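Local coordinates for protein endo-beta-N-acetylglucosaminidase F1 (Bacteroides thetaiotaomicron VPI-5482, PDB 6TCV) that probably cleaves the chitobiose core of high-mannose N-glycans as an endo-beta-N-acetylglucosaminidase of a human gut bacterium, at residues Ser374-Leu379 against Met402-Ser407; Gly382-Ala387 against Phe415-Gly420. The protein carries 2 engineered substitutions. All coordinates share one frame; numbering follows the deposited sequence. Where two conformers were deposited one is given.

Interaction 1: residues Ser374-Leu379 against Met402-Ser407; sequences SMEFNL and MGFAPS. With NAG (2-acetamido-2-deoxy-beta-D-glucopyranose), chain B; MAN (alpha-D-mannopyranose), chain C; MAN (alpha-D-mannopyranose), chain D.
With chi1 at -177°, the Phe404 ring swings away from its own backbone N, and Glu376 bends its chain at CB-CG (chi2 -64°); in the Glu376 conformer described, these turns lay ring and carboxylate side by side, their planes 64° apart. Phe404 CD1 sits 3.5 Å from Glu376 OE2. Both side chains stand at the end of neighbouring parallel strands, 371-376 and 400-404, joined by helix 387-396 as a beta-alpha-beta crossover; the strand order fits the (beta/alpha)8 barrel of family 18 endoglycosidases. The backbones are tied by Met375 N to Met402 O, by Phe404 N to Met375 O at 2.9 Å, and by Phe377 N to Phe404 O at 2.8 Å. On the face with Ser374 and Phe404, the Met402 chain curls so that CE touches Ser374 OG, a hydroxyl already bonded to Ala353 O. On the other face the Phe377 ring brings CE2 to 3.7 Å from Gly403 CA, where a beta carbon would collide with the ring; Pro406 CB meets Phe377 CD2. At the strand ends and in the turns just after them, the contact borders the bound glycan. NAG O6 donates to Glu376 OE2 at 2.7 Å, while the other oxygen, OE1, is met from above the carboxylate plane by Leu379 N and so ties the carboxylate to the following turn. The NAG ring also packs its C5 against Phe404 CE1, and Phe202, Phe173 and Tyr355 crowd the same aromatic ring. Asn378 ND2 donates to O4 of the chain C mannose at 2.9 Å.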
loop_
_atom_site.group_PDB
_atom_site.type_symbol
_atom_site.label_atom_id
_atom_site.label_comp_id
_atom_site.label_asym_id
_atom_site.label_seq_id
_atom_site.Cartn_x
_atom_site.Cartn_y
_atom_site.Cartn_z
ATOM N N SER A 374 7.634 12.802 -7.400
ATOM C CA SER A 374 6.466 13.201 -6.617
ATOM C C SER A 374 5.971 14.527 -7.155
ATOM O O SER A 374 6.602 15.573 -6.948
ATOM C CB SER A 374 6.782 13.304 -5.108
ATOM O OG SER A 374 7.126 11.960 -4.647
ATOM N N MET A 375 4.726 14.515 -7.630
ATOM C CA MET A 375 4.151 15.674 -8.304
ATOM C C MET A 375 3.064 16.276 -7.425
ATOM O O MET A 375 2.097 15.591 -7.063
ATOM C CB MET A 375 3.534 15.242 -9.637
ATOM C CG MET A 375 4.539 14.726 -10.638
ATOM S SD MET A 375 3.829 14.084 -12.205
ATOM C CE MET A 375 3.325 12.463 -11.614
ATOM N N GLU A 376 3.219 17.559 -7.090
ATOM C CA GLU A 376 2.218 18.307 -6.305
ATOM C C GLU A 376 1.261 18.882 -7.343
ATOM O O GLU A 376 1.601 19.842 -8.065
ATOM C CB GLU A 376 2.889 19.399 -5.476
ATOM C CG GLU A 376 2.328 19.565 -4.064
ATOM C CD GLU A 376 0.887 20.015 -4.003
ATOM O OE1 GLU A 376 0.227 20.114 -5.071
ATOM O OE2 GLU A 376 0.395 20.286 -2.893
ATOM N N PHE A 377 0.120 18.226 -7.558
ATOM C CA PHE A 377 -0.770 18.614 -8.644
ATOM C C PHE A 377 -1.581 19.864 -8.339
ATOM O O PHE A 377 -2.090 20.483 -9.275
ATOM C CB PHE A 377 -1.720 17.477 -8.960
ATOM C CG PHE A 377 -1.136 16.320 -9.737
ATOM C CD1 PHE A 377 -0.315 16.528 -10.818
ATOM C CD2 PHE A 377 -1.471 15.013 -9.355
ATOM C CE1 PHE A 377 0.202 15.449 -11.541
ATOM C CE2 PHE A 377 -0.984 13.940 -10.075
ATOM C CZ PHE A 377 -0.143 14.154 -11.146
ATOM N N ASN A 378 -1.717 20.252 -7.075
ATOM C CA ASN A 378 -2.431 21.488 -6.741
ATOM C C ASN A 378 -1.516 22.707 -6.817
ATOM O O ASN A 378 -1.952 23.765 -7.272
ATOM C CB ASN A 378 -3.002 21.358 -5.327
ATOM C CG ASN A 378 -3.840 22.529 -4.969
ATOM O OD1 ASN A 378 -4.829 22.842 -5.645
ATOM N ND2 ASN A 378 -3.469 23.229 -3.894
ATOM N N LEU A 379 -0.285 22.595 -6.307
ATOM C CA LEU A 379 0.652 23.712 -6.304
ATOM C C LEU A 379 1.624 23.745 -7.448
ATOM O O LEU A 379 2.164 24.813 -7.721
ATOM C CB LEU A 379 1.479 23.747 -5.032
ATOM C CG LEU A 379 0.764 23.815 -3.689
ATOM C CD1 LEU A 379 1.698 23.684 -2.561
ATOM C CD2 LEU A 379 0.041 25.144 -3.611
ATOM N N MET A 402 4.557 9.250 -7.851
ATOM C CA MET A 402 3.569 9.736 -6.878
ATOM C C MET A 402 2.993 11.050 -7.369
ATOM O O MET A 402 3.708 11.882 -7.948
ATOM C CB MET A 402 4.172 9.828 -5.502
ATOM C CG MET A 402 3.229 10.309 -4.401
ATOM S SD MET A 402 3.111 12.119 -4.211
ATOM C CE MET A 402 4.210 12.314 -2.781
ATOM N N GLY A 403 1.696 11.216 -7.116
ATOM C CA GLY A 403 0.994 12.465 -7.347
ATOM C C GLY A 403 0.135 12.801 -6.146
ATOM O O GLY A 403 -0.264 11.926 -5.373
ATOM N N PHE A 404 -0.076 14.094 -5.945
ATOM C CA PHE A 404 -0.787 14.648 -4.782
ATOM C C PHE A 404 -1.771 15.729 -5.143
ATOM O O PHE A 404 -1.387 16.716 -5.785
ATOM C CB PHE A 404 0.251 15.135 -3.770
ATOM C CG PHE A 404 -0.319 15.669 -2.485
ATOM C CD1 PHE A 404 -0.663 17.025 -2.384
ATOM C CD2 PHE A 404 -0.549 14.866 -1.384
ATOM C CE1 PHE A 404 -1.208 17.524 -1.237
ATOM C CE2 PHE A 404 -1.112 15.370 -0.242
ATOM C CZ PHE A 404 -1.468 16.703 -0.130
ATOM N N ALA A 405 -3.024 15.581 -4.729
ATOM C CA ALA A 405 -4.072 16.602 -4.728
ATOM C C ALA A 405 -4.480 16.983 -6.150
ATOM O O ALA A 405 -4.630 18.176 -6.417
ATOM C CB ALA A 405 -3.658 17.805 -3.891
ATOM N N PRO A 406 -4.783 16.059 -7.037
ATOM C CA PRO A 406 -5.402 16.460 -8.302
ATOM C C PRO A 406 -6.828 16.918 -8.043
ATOM O O PRO A 406 -7.503 16.426 -7.137
ATOM C CB PRO A 406 -5.423 15.159 -9.088
ATOM C CG PRO A 406 -5.636 14.139 -8.051
ATOM C CD PRO A 406 -4.805 14.599 -6.852
ATOM N N SER A 407 -7.345 17.828 -8.861
ATOM C CA SER A 407 -8.761 18.191 -8.795
ATOM C C SER A 407 -9.272 18.436 -10.209
ATOM O O SER A 407 -8.518 18.904 -11.079
ATOM C CB SER A 407 -9.004 19.468 -7.979
ATOM O OG SER A 407 -8.297 20.556 -8.541
HETATM C C1 NAG B . 2.926 18.198 2.614
HETATM C C2 NAG B . 1.825 17.257 3.067
HETATM C C3 NAG B . 0.440 17.902 3.147
HETATM C C4 NAG B . 0.468 19.296 2.551
HETATM C C5 NAG B . 1.193 19.231 1.220
HETATM C C6 NAG B . 1.162 20.533 0.429
HETATM C C7 NAG B . 1.788 14.825 2.688
HETATM C C8 NAG B . 1.828 13.735 1.634
HETATM N N2 NAG B . 1.805 16.072 2.227
HETATM O O3 NAG B . 0.024 17.971 4.514
HETATM O O4 NAG B . -0.893 19.704 2.331
HETATM O O5 NAG B . 2.586 18.924 1.427
HETATM O O6 NAG B . 1.952 20.427 -0.710
HETATM O O7 NAG B . 1.762 14.581 3.901
HETATM C C1 MAN C . -6.042 26.473 0.168
HETATM C C2 MAN C . -6.827 27.085 -0.973
HETATM C C3 MAN C . -6.365 26.469 -2.283
HETATM C C4 MAN C . -4.872 26.706 -2.432
HETATM C C5 MAN C . -4.108 26.209 -1.209
HETATM C C6 MAN C . -2.683 26.688 -1.229
HETATM O O2 MAN C . -6.537 28.497 -1.007
HETATM O O3 MAN C . -7.079 27.065 -3.353
HETATM O O4 MAN C . -4.400 26.009 -3.583
HETATM O O5 MAN C . -4.667 26.732 0.009
HETATM O O6 MAN C . -1.915 26.207 -0.122
HETATM C C1 MAN D . -4.593 23.737 1.237
HETATM C C2 MAN D . -5.981 24.351 1.313
HETATM C C3 MAN D . -7.022 23.232 1.401
HETATM C C4 MAN D . -6.826 22.305 0.203
HETATM C C5 MAN D . -5.403 21.756 0.106
HETATM C C6 MAN D . -5.109 20.971 -1.170
HETATM O O2 MAN D . -6.290 25.083 0.123
HETATM O O3 MAN D . -8.351 23.745 1.463
HETATM O O4 MAN D . -7.658 21.146 0.283
HETATM O O5 MAN D . -4.477 22.865 0.124
HETATM O O6 MAN D . -3.804 20.397 -1.133
HETATM O O HOH W 1 -4.948 19.682 -8.943
HETATM O O HOH W 2 -6.087 20.574 -6.905
#

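Interaction 2: residues Gly382-Ala387 against Phe415-Gly420; sequences GGSLSA and FSRLQG
Arg417 reaches along Gly383 and Ser384 with its chain bent at CG-CD (chi3 70°), which brings the edge of the guanidinium side-on to the Gly383 carbonyl. Arg417 NE (3.2 Å) and NH2 (2.9 Å) both donate to Gly383 O, which lies only 3° out of the guanidinium plane; the NH2 bond is on a lone pair of that oxygen, whereas NE comes from above the carbonyl plane. NH2 also serves Gly381 O, so that the group is fixed at more than one carbonyl of the loop. One step further on, Leu385 N donates to Arg417 O at 2.8 Å, and Ser384 CB lies 3.5 Å from the same Arg417 O. Replacing Arg417 by an alanine is likely to deprive the Gly383 and Gly381 carbonyls of the guanidinium N-H groups and leave the glycine-rich loop less firmly held. Beside these bonds, Leu385 CD2 meets Leu418 CD2 at 4.0 Å, an apolar contact between buried residues. Toward Ala387 and Gly420 no hydrogen bond joins the segments: Ser386 CA offers Gln419 O a C-H...O contact, and Ala387 CB touches Gly420 O from 3.8 Å. Here Gln419 is exposed, and its NE2 makes a weak hydrogen bond to a glycerol, probably from the crystallisation liquor. Leu385 centres an inverse gamma turn, and Ser386 is the N-cap of helix 387-396, its OG accepting from Lys389 N: a strand-to-helix connection of the barrel, pinned by the type I turn Ser416-Gln419 after helix 411-416.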
loop_
_atom_site.group_PDB
_atom_site.type_symbol
_atom_site.label_atom_id
_atom_site.label_comp_id
_atom_site.label_asym_id
_atom_site.label_seq_id
_atom_site.Cartn_x
_atom_site.Cartn_y
_atom_site.Cartn_z
ATOM N N GLY A 382 7.407 19.646 -8.496
ATOM C CA GLY A 382 7.813 18.270 -8.541
ATOM C C GLY A 382 8.068 17.724 -9.928
ATOM O O GLY A 382 8.459 16.555 -10.056
ATOM N N GLY A 383 7.783 18.499 -10.967
ATOM C CA GLY A 383 8.104 18.118 -12.342
ATOM C C GLY A 383 6.984 17.387 -13.033
ATOM O O GLY A 383 5.859 17.370 -12.585
ATOM N N SER A 384 7.311 16.819 -14.188
ATOM C CA SER A 384 6.323 16.149 -15.030
ATOM C C SER A 384 6.747 14.735 -15.367
ATOM O O SER A 384 7.939 14.435 -15.449
ATOM C CB SER A 384 6.101 16.892 -16.333
ATOM O OG SER A 384 5.690 18.233 -16.124
ATOM N N LEU A 385 5.759 13.895 -15.638
ATOM C CA LEU A 385 5.988 12.511 -16.044
ATOM C C LEU A 385 6.132 12.458 -17.556
ATOM O O LEU A 385 5.312 11.916 -18.292
ATOM C CB LEU A 385 4.840 11.625 -15.589
ATOM C CG LEU A 385 5.001 10.097 -15.640
ATOM C CD1 LEU A 385 6.013 9.729 -14.556
ATOM C CD2 LEU A 385 3.681 9.382 -15.409
ATOM N N SER A 386 7.214 13.072 -18.022
ATOM C CA SER A 386 7.525 13.144 -19.435
ATOM C C SER A 386 8.175 11.860 -19.939
ATOM O O SER A 386 8.545 10.981 -19.158
ATOM C CB SER A 386 8.465 14.324 -19.709
ATOM O OG SER A 386 9.693 14.052 -19.041
ATOM N N ALA A 387 8.320 11.757 -21.270
ATOM C CA ALA A 387 9.045 10.625 -21.831
ATOM C C ALA A 387 10.452 10.521 -21.249
ATOM O O ALA A 387 10.890 9.437 -20.848
ATOM C CB ALA A 387 9.131 10.785 -23.352
ATOM N N PHE A 415 -3.084 16.826 -16.463
ATOM C CA PHE A 415 -2.866 15.970 -17.607
ATOM C C PHE A 415 -1.740 16.480 -18.492
ATOM O O PHE A 415 -1.047 15.677 -19.145
ATOM C CB PHE A 415 -4.162 15.785 -18.397
ATOM C CG PHE A 415 -5.083 14.757 -17.753
ATOM C CD1 PHE A 415 -5.962 15.099 -16.712
ATOM C CD2 PHE A 415 -5.015 13.400 -18.132
ATOM C CE1 PHE A 415 -6.770 14.195 -16.090
ATOM C CE2 PHE A 415 -5.832 12.465 -17.527
ATOM C CZ PHE A 415 -6.705 12.849 -16.518
ATOM N N SER A 416 -1.518 17.800 -18.548
ATOM C CA SER A 416 -0.351 18.303 -19.265
ATOM C C SER A 416 0.915 17.652 -18.716
ATOM O O SER A 416 1.813 17.280 -19.487
ATOM C CB SER A 416 -0.269 19.846 -19.229
ATOM O OG SER A 416 0.250 20.403 -18.018
ATOM N N ARG A 417 0.974 17.450 -17.403
ATOM C CA ARG A 417 2.151 16.923 -16.751
ATOM C C ARG A 417 2.264 15.417 -16.881
ATOM O O ARG A 417 3.295 14.857 -16.466
ATOM C CB ARG A 417 2.156 17.350 -15.278
ATOM C CG ARG A 417 2.230 18.852 -15.099
ATOM C CD ARG A 417 1.946 19.235 -13.665
ATOM N NE ARG A 417 3.049 18.808 -12.784
ATOM C CZ ARG A 417 3.033 18.986 -11.465
ATOM N NH1 ARG A 417 1.972 19.551 -10.906
ATOM N NH2 ARG A 417 4.069 18.620 -10.744
ATOM N N LEU A 418 1.320 14.775 -17.545
ATOM C CA LEU A 418 1.338 13.324 -17.769
ATOM C C LEU A 418 1.557 13.028 -19.248
ATOM O O LEU A 418 1.496 11.863 -19.637
ATOM C CB LEU A 418 0.038 12.658 -17.288
ATOM C CG LEU A 418 -0.257 12.851 -15.810
ATOM C CD1 LEU A 418 -1.592 12.309 -15.433
ATOM C CD2 LEU A 418 0.838 12.161 -14.952
ATOM N N GLN A 419 1.804 14.010 -20.090
ATOM C CA GLN A 419 2.053 13.742 -21.500
ATOM C C GLN A 419 3.369 13.011 -21.723
ATOM O O GLN A 419 4.363 13.281 -21.061
ATOM C CB GLN A 419 2.075 15.069 -22.270
ATOM C CG GLN A 419 0.718 15.686 -22.345
ATOM C CD GLN A 419 0.676 17.036 -23.000
ATOM O OE1 GLN A 419 1.700 17.611 -23.373
ATOM N NE2 GLN A 419 -0.531 17.536 -23.171
ATOM N N GLY A 420 3.375 12.089 -22.689
ATOM C CA GLY A 420 4.602 11.432 -23.117
ATOM C C GLY A 420 5.079 10.263 -22.258
ATOM O O GLY A 420 5.659 9.292 -22.773
#

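How the interactions relate
The centres of interactions 1 and 2 are about 12 Å apart, and their segments alternate along the chain: the loop 382-387 comes after strand 371-376, and the segment 415-420 begins in helix 411-416, which follows strand 400-404. Arg417 joins them directly, with a probable hydrogen bond from NH1 to Glu376 O at 2.9 Å. Met375 packs into the same junction, CG at 3.5 Å from Gly383 O and CB at 3.6 Å from Arg417 NH2. The two ends of Glu376 thus have different partners: its carboxylate meets a sugar of the bound glycan, its carbonyl the arginine. Interaction 1 carries some of the residues that meet the glycan, while interaction 2 lies behind it as a probable second shell, reaching it through Arg417.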